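Local structure of uncharacterized lipoprotein GfcB (Escherichia coli K12, 2IN5) at residues 95-103 / 167-176. The protein is of unknown function but, as a membrane lipoprotein homologous to group 4 capsule protein B, may have a capsule-related role at the cell envelope. Sequence-based numbering, arbitrary orientation.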
loop_
_atom_site.group_PDB
_atom_site.type_symbol
_atom_site.label_atom_id
_atom_site.label_comp_id
_atom_site.label_asym_id
_atom_site.label_seq_id
_atom_site.Cartn_x
_atom_site.Cartn_y
_atom_site.Cartn_z
ATOM N N ASP A 95 -4.667 -5.643 -20.226
ATOM C CA ASP A 95 -5.080 -6.999 -19.905
ATOM C C ASP A 95 -6.602 -7.087 -19.979
ATOM O O ASP A 95 -7.307 -6.302 -19.356
ATOM C CB ASP A 95 -4.570 -7.386 -18.517
ATOM C CG ASP A 95 -5.108 -8.725 -18.041
ATOM O OD1 ASP A 95 -5.384 -9.615 -18.881
ATOM O OD2 ASP A 95 -5.234 -8.885 -16.810
ATOM N N PRO A 96 -7.122 -8.044 -20.760
ATOM C CA PRO A 96 -8.573 -8.224 -20.912
ATOM C C PRO A 96 -9.342 -8.407 -19.604
ATOM O O PRO A 96 -10.518 -8.065 -19.520
ATOM C CB PRO A 96 -8.686 -9.427 -21.854
ATOM C CG PRO A 96 -7.374 -10.121 -21.731
ATOM C CD PRO A 96 -6.375 -9.020 -21.569
ATOM N N LEU A 97 -8.668 -8.937 -18.586
ATOM C CA LEU A 97 -9.286 -9.124 -17.290
ATOM C C LEU A 97 -9.642 -7.794 -16.654
ATOM O O LEU A 97 -10.320 -7.756 -15.627
ATOM C CB LEU A 97 -8.355 -9.899 -16.367
ATOM C CG LEU A 97 -8.137 -11.352 -16.785
ATOM C CD1 LEU A 97 -7.052 -11.979 -15.924
ATOM C CD2 LEU A 97 -9.447 -12.111 -16.645
ATOM N N ARG A 98 -9.187 -6.691 -17.241
ATOM C CA ARG A 98 -9.530 -5.388 -16.669
ATOM C C ARG A 98 -11.011 -5.126 -16.885
ATOM O O ARG A 98 -11.606 -4.305 -16.199
ATOM C CB ARG A 98 -8.694 -4.264 -17.289
ATOM C CG ARG A 98 -7.247 -4.250 -16.829
ATOM C CD ARG A 98 -6.504 -3.029 -17.329
ATOM N NE ARG A 98 -6.146 -2.142 -16.225
ATOM C CZ ARG A 98 -6.982 -1.287 -15.652
ATOM N NH1 ARG A 98 -8.233 -1.189 -16.087
ATOM N NH2 ARG A 98 -6.577 -0.549 -14.626
ATOM N N ASN A 99 -11.592 -5.825 -17.852
ATOM C CA ASN A 99 -13.018 -5.720 -18.142
ATOM C C ASN A 99 -13.454 -7.146 -18.482
ATOM O O ASN A 99 -13.810 -7.451 -19.618
ATOM C CB ASN A 99 -13.268 -4.789 -19.330
ATOM C CG ASN A 99 -14.718 -4.324 -19.410
ATOM O OD1 ASN A 99 -15.648 -5.105 -19.169
ATOM N ND2 ASN A 99 -14.917 -3.051 -19.753
ATOM N N ALA A 100 -13.412 -8.013 -17.475
ATOM C CA ALA A 100 -13.735 -9.431 -17.629
ATOM C C ALA A 100 -15.068 -9.748 -18.290
ATOM O O ALA A 100 -15.189 -10.759 -18.968
ATOM C CB ALA A 100 -13.647 -10.130 -16.269
ATOM N N LEU A 101 -16.075 -8.908 -18.094
ATOM C CA LEU A 101 -17.360 -9.184 -18.721
ATOM C C LEU A 101 -17.354 -8.849 -20.214
ATOM O O LEU A 101 -18.079 -9.473 -20.986
ATOM C CB LEU A 101 -18.478 -8.420 -18.013
ATOM C CG LEU A 101 -18.894 -8.969 -16.648
ATOM C CD1 LEU A 101 -20.035 -8.128 -16.119
ATOM C CD2 LEU A 101 -19.317 -10.437 -16.756
ATOM N N ALA A 102 -16.518 -7.887 -20.610
ATOM C CA ALA A 102 -16.413 -7.455 -22.004
ATOM C C ALA A 102 -15.374 -8.218 -22.801
ATOM O O ALA A 102 -14.977 -7.791 -23.881
ATOM C CB ALA A 102 -16.101 -5.964 -22.070
ATOM N N ILE A 103 -14.920 -9.344 -22.280
ATOM C CA ILE A 103 -13.929 -10.113 -23.003
ATOM C C ILE A 103 -14.599 -10.858 -24.143
ATOM O O ILE A 103 -15.552 -11.607 -23.924
ATOM C CB ILE A 103 -13.248 -11.137 -22.089
ATOM C CG1 ILE A 103 -12.528 -10.417 -20.951
ATOM C CG2 ILE A 103 -12.295 -12.005 -22.897
ATOM C CD1 ILE A 103 -11.822 -11.347 -20.008
ATOM N N PHE A 167 -9.199 -18.699 -15.993
ATOM C CA PHE A 167 -9.808 -17.694 -15.129
ATOM C C PHE A 167 -11.319 -17.905 -15.048
ATOM O O PHE A 167 -12.005 -17.900 -16.067
ATOM C CB PHE A 167 -9.515 -16.290 -15.677
ATOM C CG PHE A 167 -8.052 -15.967 -15.772
ATOM C CD1 PHE A 167 -7.348 -15.522 -14.657
ATOM C CD2 PHE A 167 -7.362 -16.157 -16.968
ATOM C CE1 PHE A 167 -5.976 -15.273 -14.727
ATOM C CE2 PHE A 167 -5.997 -15.914 -17.049
ATOM C CZ PHE A 167 -5.298 -15.470 -15.923
ATOM N N TRP A 168 -11.823 -18.098 -13.834
ATOM C CA TRP A 168 -13.252 -18.294 -13.591
ATOM C C TRP A 168 -13.885 -16.965 -13.224
ATOM O O TRP A 168 -13.682 -16.455 -12.119
ATOM C CB TRP A 168 -13.450 -19.282 -12.459
ATOM C CG TRP A 168 -13.193 -20.675 -12.881
ATOM C CD1 TRP A 168 -14.105 -21.560 -13.369
ATOM C CD2 TRP A 168 -11.933 -21.359 -12.863
ATOM N NE1 TRP A 168 -13.495 -22.760 -13.654
ATOM C CE2 TRP A 168 -12.162 -22.664 -13.348
ATOM C CE3 TRP A 168 -10.633 -20.996 -12.479
ATOM C CZ2 TRP A 168 -11.139 -23.611 -13.459
ATOM C CZ3 TRP A 168 -9.612 -21.944 -12.589
ATOM C CH2 TRP A 168 -9.874 -23.234 -13.074
ATOM N N VAL A 169 -14.671 -16.421 -14.152
ATOM C CA VAL A 169 -15.304 -15.115 -13.974
ATOM C C VAL A 169 -16.784 -15.139 -13.605
ATOM O O VAL A 169 -17.565 -15.876 -14.195
ATOM C CB VAL A 169 -15.172 -14.273 -15.269
ATOM C CG1 VAL A 169 -15.715 -12.875 -15.043
ATOM C CG2 VAL A 169 -13.724 -14.240 -15.719
ATOM N N ASP A 170 -17.161 -14.312 -12.639
ATOM C CA ASP A 170 -18.552 -14.197 -12.236
ATOM C C ASP A 170 -19.284 -13.548 -13.419
ATOM O O ASP A 170 -19.077 -12.372 -13.702
ATOM C CB ASP A 170 -18.671 -13.307 -11.005
ATOM C CG ASP A 170 -20.099 -13.199 -10.504
ATOM O OD1 ASP A 170 -20.969 -12.694 -11.246
ATOM O OD2 ASP A 170 -20.343 -13.629 -9.364
ATOM N N SER A 171 -20.144 -14.312 -14.088
ATOM C CA SER A 171 -20.871 -13.844 -15.270
ATOM C C SER A 171 -21.770 -12.615 -15.106
ATOM O O SER A 171 -22.326 -12.132 -16.089
ATOM C CB SER A 171 -21.709 -14.994 -15.837
ATOM O OG SER A 171 -22.721 -15.382 -14.924
ATOM N N ALA A 172 -21.902 -12.126 -13.875
ATOM C CA ALA A 172 -22.745 -10.978 -13.551
ATOM C C ALA A 172 -21.965 -9.739 -13.100
ATOM O O ALA A 172 -22.362 -8.603 -13.374
ATOM C CB ALA A 172 -23.744 -11.369 -12.469
ATOM N N THR A 173 -20.856 -9.949 -12.401
ATOM C CA THR A 173 -20.061 -8.821 -11.922
ATOM C C THR A 173 -18.774 -8.640 -12.706
ATOM O O THR A 173 -18.299 -7.527 -12.869
ATOM C CB THR A 173 -19.683 -8.999 -10.445
ATOM O OG1 THR A 173 -18.834 -10.146 -10.312
ATOM C CG2 THR A 173 -20.918 -9.174 -9.600
ATOM N N GLY A 174 -18.217 -9.742 -13.187
ATOM C CA GLY A 174 -16.974 -9.670 -13.926
ATOM C C GLY A 174 -15.807 -9.996 -13.016
ATOM O O GLY A 174 -14.669 -10.100 -13.464
ATOM N N GLN A 175 -16.087 -10.150 -11.725
ATOM C CA GLN A 175 -15.048 -10.481 -10.754
ATOM C C GLN A 175 -14.537 -11.900 -10.935
ATOM O O GLN A 175 -15.321 -12.828 -11.033
ATOM C CB GLN A 175 -15.572 -10.337 -9.318
ATOM C CG GLN A 175 -14.611 -10.948 -8.279
ATOM C CD GLN A 175 -15.192 -11.020 -6.876
ATOM O OE1 GLN A 175 -16.321 -11.464 -6.680
ATOM N NE2 GLN A 175 -14.408 -10.607 -5.892
ATOM N N VAL A 176 -13.218 -12.058 -10.977
ATOM C CA VAL A 176 -12.602 -13.373 -11.106
ATOM C C VAL A 176 -12.697 -14.004 -9.710
ATOM O O VAL A 176 -12.318 -13.379 -8.721
ATOM C CB VAL A 176 -11.121 -13.233 -11.552
ATOM C CG1 VAL A 176 -10.382 -14.567 -11.432
ATOM C CG2 VAL A 176 -11.074 -12.732 -12.992
#
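L101 lies over the backbone of a tight β-hairpin turn, the link between antiparallel strands 161-170 and 176-182 of this mostly β protein. From CB the side chain runs out over the turn. CB leaves with CG beside the backbone N (chi1 -74°), which brings CG to 3.4 Å from G174 CA, where there is no side chain in the way. There the chain forks: CD1 reaches A172 O, while CD2 touches two carbonyl oxygens, 3.5 Å from S171 O and almost as near D170 O. Bonds within the turn help to hold its shape. D170 OD1 accepts from A172 N, an Asx turn, and also from T173 N, which comes in from above the carboxylate plane; D170 O takes G174 N. One step back, A100 CB sits against V169 CG1 and close on G174 O, at 3.0 Å; that oxygen accepts a hydrogen bond from N73 ND2. The same amide group bonds L97 O and V176 N, so N73 ties both segments together. Deeper still, in the 3-10 turn 96-98, L97 divides its methyls: CD2 meets V176 CG2 at 4.0 Å, and CD1 lies over one face of the F167 ring, 3.8 Å from its centroid and 15° off the normal.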